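Local coordinates for putative iron binding protein (Bordetella pertussis Tohama I, PDB 1Y9U) that probably binds ferric iron through tyrosine side chains as a periplasmic solute-binding protein of Bordetella pertussis, at residues 102-107 with 295-300; 150-155 with 310-315. One frame throughout, in Å; residues are numbered along the deposited sequence.

Interaction 1 (102-107 with 295-300)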
loop_
_atom_site.group_PDB
_atom_site.type_symbol
_atom_site.label_atom_id
_atom_site.label_comp_id
_atom_site.label_asym_id
_atom_site.label_seq_id
_atom_site.Cartn_x
_atom_site.Cartn_y
_atom_site.Cartn_z
ATOM N N LEU A 102 -5.318 5.918 4.771
ATOM C CA LEU A 102 -4.415 6.889 5.385
ATOM C C LEU A 102 -3.142 7.134 4.590
ATOM O O LEU A 102 -2.556 8.214 4.714
ATOM C CB LEU A 102 -4.053 6.448 6.801
ATOM C CG LEU A 102 -5.216 6.330 7.792
ATOM C CD1 LEU A 102 -4.684 5.833 9.129
ATOM C CD2 LEU A 102 -5.946 7.652 7.995
ATOM N N SER A 103 -2.717 6.168 3.765
ATOM C CA SER A 103 -1.587 6.386 2.878
ATOM C C SER A 103 -1.708 5.449 1.699
ATOM O O SER A 103 -2.447 4.472 1.755
ATOM C CB SER A 103 -0.269 6.137 3.594
ATOM O OG SER A 103 -0.134 4.764 3.907
ATOM N N LEU A 104 -0.984 5.771 0.631
ATOM C CA LEU A 104 -1.020 5.027 -0.625
ATOM C C LEU A 104 0.300 4.316 -0.845
ATOM O O LEU A 104 1.370 4.898 -0.626
ATOM C CB LEU A 104 -1.295 5.937 -1.820
ATOM C CG LEU A 104 -2.451 6.920 -1.644
ATOM C CD1 LEU A 104 -2.615 7.753 -2.905
ATOM C CD2 LEU A 104 -3.743 6.211 -1.283
ATOM N N ARG A 105 0.207 3.082 -1.334
ATOM C CA ARG A 105 1.339 2.190 -1.601
ATOM C C ARG A 105 1.270 1.776 -3.062
ATOM O O ARG A 105 0.674 0.763 -3.405
ATOM C CB ARG A 105 1.216 1.005 -0.666
ATOM C CG ARG A 105 1.451 1.416 0.794
ATOM C CD ARG A 105 0.920 0.448 1.803
ATOM N NE ARG A 105 1.460 -0.896 1.670
ATOM C CZ ARG A 105 2.527 -1.366 2.306
ATOM N NH1 ARG A 105 3.240 -0.638 3.145
ATOM N NH2 ARG A 105 2.884 -2.614 2.097
ATOM N N ASP A 106 1.885 2.591 -3.906
ATOM C CA ASP A 106 1.873 2.415 -5.341
ATOM C C ASP A 106 2.874 1.395 -5.800
ATOM O O ASP A 106 4.020 1.354 -5.321
ATOM C CB ASP A 106 2.029 3.734 -6.114
ATOM C CG ASP A 106 3.206 4.583 -5.700
ATOM O OD1 ASP A 106 3.461 4.766 -4.493
ATOM O OD2 ASP A 106 3.861 5.174 -6.554
ATOM N N ARG A 107 2.424 0.567 -6.731
ATOM C CA ARG A 107 3.253 -0.489 -7.276
ATOM C C ARG A 107 3.726 -0.039 -8.650
ATOM O O ARG A 107 2.925 0.200 -9.538
ATOM C CB ARG A 107 2.501 -1.813 -7.317
ATOM C CG ARG A 107 3.393 -3.004 -7.584
ATOM C CD ARG A 107 2.885 -4.301 -6.921
ATOM N NE ARG A 107 3.805 -5.436 -6.977
ATOM C CZ ARG A 107 4.875 -5.553 -6.199
ATOM N NH1 ARG A 107 5.199 -4.606 -5.338
ATOM N NH2 ARG A 107 5.627 -6.635 -6.286
ATOM N N LEU A 295 1.931 11.835 -9.523
ATOM C CA LEU A 295 1.191 10.598 -9.320
ATOM C C LEU A 295 -0.248 10.771 -9.796
ATOM O O LEU A 295 -0.937 11.678 -9.349
ATOM C CB LEU A 295 1.196 10.201 -7.837
ATOM C CG LEU A 295 0.329 8.998 -7.433
ATOM C CD1 LEU A 295 0.810 7.713 -8.055
ATOM C CD2 LEU A 295 0.271 8.860 -5.914
ATOM N N LYS A 296 -0.672 9.914 -10.708
ATOM C CA LYS A 296 -2.065 9.774 -11.101
ATOM C C LYS A 296 -2.525 8.471 -10.473
ATOM O O LYS A 296 -2.016 7.400 -10.793
ATOM C CB LYS A 296 -2.209 9.734 -12.634
ATOM C CG LYS A 296 -3.631 9.726 -13.158
ATOM C CD LYS A 296 -4.437 10.950 -12.744
ATOM C CE LYS A 296 -5.635 11.214 -13.675
ATOM N NZ LYS A 296 -6.917 11.432 -12.915
ATOM N N VAL A 297 -3.461 8.570 -9.547
ATOM C CA VAL A 297 -3.966 7.408 -8.830
ATOM C C VAL A 297 -5.109 6.780 -9.610
ATOM O O VAL A 297 -6.003 7.477 -10.073
ATOM C CB VAL A 297 -4.465 7.791 -7.415
ATOM C CG1 VAL A 297 -5.049 6.609 -6.708
ATOM C CG2 VAL A 297 -3.356 8.433 -6.602
ATOM N N ASP A 298 -5.071 5.459 -9.771
ATOM C CA ASP A 298 -6.167 4.731 -10.393
ATOM C C ASP A 298 -7.490 5.154 -9.764
ATOM O O ASP A 298 -7.619 5.155 -8.540
ATOM C CB ASP A 298 -5.886 3.242 -10.215
ATOM C CG ASP A 298 -6.784 2.356 -11.019
ATOM O OD1 ASP A 298 -7.732 2.830 -11.693
ATOM O OD2 ASP A 298 -6.591 1.123 -11.000
ATOM N N THR A 299 -8.475 5.504 -10.602
ATOM C CA THR A 299 -9.803 5.858 -10.081
ATOM C C THR A 299 -10.601 4.670 -9.561
ATOM O O THR A 299 -11.615 4.840 -8.882
ATOM C CB THR A 299 -10.643 6.594 -11.123
ATOM O OG1 THR A 299 -10.740 5.803 -12.318
ATOM C CG2 THR A 299 -10.007 7.922 -11.527
ATOM N N LEU A 300 -10.140 3.455 -9.860
ATOM C CA LEU A 300 -10.778 2.245 -9.383
ATOM C C LEU A 300 -11.023 2.322 -7.869
ATOM O O LEU A 300 -10.111 2.670 -7.110
ATOM C CB LEU A 300 -9.876 1.039 -9.691
ATOM C CG LEU A 300 -10.464 -0.330 -9.411
ATOM C CD1 LEU A 300 -11.485 -0.680 -10.501
ATOM C CD2 LEU A 300 -9.392 -1.407 -9.368
#
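Leu104 and Val297 meet through methyl groups set by their torsions. In Leu104, CG stands anti to the carbonyl carbon (chi1 -47°) and CD1 anti to CA, which stretches the side chain from the strand toward the loop. In Val297, CG1 takes the place anti to the backbone N (chi1 177°), and CG2, beside that N, is the branch that touches. The two side chains approach tip to tip, with Leu104 CD1 3.8 Å from Val297 CG2. The same leucine methyl also meets Leu295 CD2, at 4.3 Å, so one branch of Leu104 serves both loop residues. Leu295 divides its methyls: its CD1 lies 4.2 Å from Asp106 OD2, an apolar neighbour for a carboxylate oxygen whose strong partner is Arg224, in a salt bridge. The contact is small, burying 137 Å² in all. Beyond the touching residues the loop bends through an Asx turn, in which Leu300 N donates to Asp298 OD1 at 3.1 Å. That bond is nearly straight but reaches the oxygen from above the carboxylate plane, 68° out of it.

Segment 102-107 belongs to the long strand 100-112, pairing here with strand 237-245 through a classic beta bulge where Leu102 and Ser103 face Ser240, and with strand 277-278 at Leu104. The strand probably forms part of the hinge between the two lobes of this binding-protein fold. Asp106 also touches Ala198 of helix 198-206, whose iron ligands Tyr199 and Tyr200 hold no metal here, while the loop links helices 287-291 and 303-318.

Interaction 2 (150-155 with 310-315)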
loop_
_atom_site.group_PDB
_atom_site.type_symbol
_atom_site.label_atom_id
_atom_site.label_comp_id
_atom_site.label_asym_id
_atom_site.label_seq_id
_atom_site.Cartn_x
_atom_site.Cartn_y
_atom_site.Cartn_z
ATOM N N ALA A 150 -6.788 -5.857 -9.570
ATOM C CA ALA A 150 -7.165 -4.609 -10.219
ATOM C C ALA A 150 -7.186 -4.780 -11.737
ATOM O O ALA A 150 -8.033 -4.223 -12.434
ATOM C CB ALA A 150 -6.207 -3.496 -9.821
ATOM N N MET A 151 -6.241 -5.551 -12.272
ATOM C CA MET A 151 -6.201 -5.802 -13.708
ATOM C C MET A 151 -7.450 -6.578 -14.170
ATOM O O MET A 151 -7.987 -6.290 -15.227
ATOM C CB MET A 151 -4.921 -6.551 -14.113
ATOM C CG MET A 151 -4.719 -6.624 -15.632
ATOM S SD MET A 151 -3.124 -7.354 -16.080
ATOM C CE MET A 151 -2.005 -5.996 -15.730
ATOM N N ILE A 152 -7.921 -7.537 -13.387
ATOM C CA ILE A 152 -9.179 -8.234 -13.744
ATOM C C ILE A 152 -10.318 -7.220 -13.759
ATOM O O ILE A 152 -11.134 -7.195 -14.675
ATOM C CB ILE A 152 -9.486 -9.391 -12.786
ATOM C CG1 ILE A 152 -8.378 -10.452 -12.846
ATOM C CG2 ILE A 152 -10.845 -10.019 -13.113
ATOM C CD1 ILE A 152 -8.453 -11.487 -11.782
ATOM N N ALA A 153 -10.379 -6.370 -12.735
ATOM C CA ALA A 153 -11.441 -5.373 -12.642
ATOM C C ALA A 153 -11.478 -4.453 -13.859
ATOM O O ALA A 153 -12.557 -4.111 -14.367
ATOM C CB ALA A 153 -11.283 -4.551 -11.379
ATOM N N HIS A 154 -10.314 -4.062 -14.352
ATOM C CA HIS A 154 -10.208 -3.152 -15.478
ATOM C C HIS A 154 -10.414 -3.853 -16.824
ATOM O O HIS A 154 -11.180 -3.382 -17.673
ATOM C CB HIS A 154 -8.830 -2.502 -15.506
ATOM C CG HIS A 154 -8.699 -1.343 -14.575
ATOM N ND1 HIS A 154 -7.743 -1.264 -13.586
ATOM C CD2 HIS A 154 -9.401 -0.187 -14.514
ATOM C CE1 HIS A 154 -7.886 -0.111 -12.948
ATOM N NE2 HIS A 154 -8.873 0.564 -13.502
ATOM N N ASP A 155 -9.720 -4.975 -17.007
ATOM C CA ASP A 155 -9.481 -5.540 -18.333
ATOM C C ASP A 155 -10.044 -6.936 -18.542
ATOM O O ASP A 155 -10.050 -7.426 -19.684
ATOM C CB ASP A 155 -7.981 -5.564 -18.611
ATOM C CG ASP A 155 -7.370 -4.178 -18.653
ATOM O OD1 ASP A 155 -8.055 -3.214 -19.019
ATOM O OD2 ASP A 155 -6.186 -3.966 -18.320
ATOM N N LYS A 310 -9.237 -13.340 -4.685
ATOM C CA LYS A 310 -9.168 -14.795 -4.770
ATOM C C LYS A 310 -9.086 -15.232 -6.238
ATOM O O LYS A 310 -8.276 -16.086 -6.569
ATOM C CB LYS A 310 -10.368 -15.438 -4.074
ATOM C CG LYS A 310 -10.308 -16.961 -3.966
ATOM C CD LYS A 310 -11.686 -17.577 -3.687
ATOM C CE LYS A 310 -12.207 -17.218 -2.293
ATOM N NZ LYS A 310 -13.542 -17.824 -1.975
ATOM N N GLN A 311 -9.854 -14.609 -7.118
ATOM C CA GLN A 311 -9.786 -14.883 -8.551
ATOM C C GLN A 311 -8.367 -14.628 -9.093
ATOM O O GLN A 311 -7.839 -15.395 -9.885
ATOM C CB GLN A 311 -10.795 -14.026 -9.332
ATOM C CG GLN A 311 -10.957 -14.452 -10.803
ATOM C CD GLN A 311 -11.990 -13.666 -11.587
ATOM O OE1 GLN A 311 -12.717 -12.840 -11.031
ATOM N NE2 GLN A 311 -12.044 -13.910 -12.888
ATOM N N ALA A 312 -7.746 -13.553 -8.625
ATOM C CA ALA A 312 -6.406 -13.184 -9.041
ATOM C C ALA A 312 -5.401 -14.234 -8.604
ATOM O O ALA A 312 -4.565 -14.640 -9.395
ATOM C CB ALA A 312 -6.045 -11.828 -8.447
ATOM N N SER A 313 -5.459 -14.663 -7.341
ATOM C CA SER A 313 -4.563 -15.668 -6.814
ATOM C C SER A 313 -4.699 -16.982 -7.600
ATOM O O SER A 313 -3.716 -17.683 -7.886
ATOM C CB SER A 313 -4.828 -15.932 -5.326
ATOM O OG SER A 313 -4.024 -16.974 -4.823
ATOM N N GLU A 314 -5.938 -17.316 -7.933
ATOM C CA GLU A 314 -6.187 -18.556 -8.658
ATOM C C GLU A 314 -5.639 -18.456 -10.080
ATOM O O GLU A 314 -5.132 -19.458 -10.603
ATOM C CB GLU A 314 -7.664 -18.962 -8.561
ATOM C CG GLU A 314 -7.963 -19.484 -7.158
ATOM C CD GLU A 314 -9.436 -19.585 -6.767
ATOM O OE1 GLU A 314 -10.331 -19.307 -7.594
ATOM O OE2 GLU A 314 -9.684 -19.961 -5.595
ATOM N N LEU A 315 -5.691 -17.271 -10.693
ATOM C CA LEU A 315 -5.113 -17.082 -12.032
ATOM C C LEU A 315 -3.583 -17.210 -11.990
ATOM O O LEU A 315 -2.963 -17.813 -12.854
ATOM C CB LEU A 315 -5.497 -15.732 -12.630
ATOM C CG LEU A 315 -6.713 -15.563 -13.523
ATOM C CD1 LEU A 315 -6.665 -14.177 -14.125
ATOM C CD2 LEU A 315 -6.805 -16.630 -14.615
#
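The side-chain amide of Gln311 offers one of its faces to Ile152, and both methyls of the isoleucine, the branch CG2 and the terminal CD1, lie over it. Ile152 CG2 sits nearly evenly above the group, 4.0 Å from Gln311 OE1 and 4.1 Å from Gln311 NE2, while Ile152 CD1 lies over the bond from CD to CG, 4.0 Å from Gln311 CG. The touch is therefore van der Waals contact with the amide face. Gln311 reaches out with CG anti to the backbone N (chi1 -169°) and extended beyond, and crosses the isoleucine obliquely.

Within 150-155, Ile152 makes every touch on 310-315. Its CD1 reaches in to the backbone of the other helix, 3.8 Å from Ala312 CA, and lies 4.1 Å from Ala312 CB. The small alanine lets this methyl come so near the main chain. Farther along, Leu315 CD1 closes on the same methyl, 4.0 Å from Ile152 CD1, one turn beyond Gln311.

The axes of the two short segments pass 9.9 Å apart, their directions 103° from each other, a nearly perpendicular crossing. Helix 142-155, which also carries the iron ligand Tyr143, without metal here, lies against helix 303-318 through further pairs: Val148 and Ala149 touch Ala312, and Ala153 touches Glu304 and Tyr308. Helix 157-170 adjoins the crossing, its Thr160 against Ile152 and its Ala157 against Gln311.

Overall arrangement
Interactions 1 and 2 lie with their centres about 18 Å apart and are joined along the chain: the loop of interaction 1 leads directly into helix 303-318 of interaction 2. Leu300 packs on Ala150, Ala153 and His154, so segment 295-300 also touches the first helix of interaction 2. Interaction 1 is the more central, its centre about 8 Å from the centre of the chain, against about 17 Å for that of interaction 2, and sets a loop on a strand, with a carboxylate at its margin that pairs with Arg224 outside the contact. Interaction 2 is a helix-helix crossing nearer the periphery, dominated by one isoleucine with the face of a glutamine amide against it. Both are partly buried.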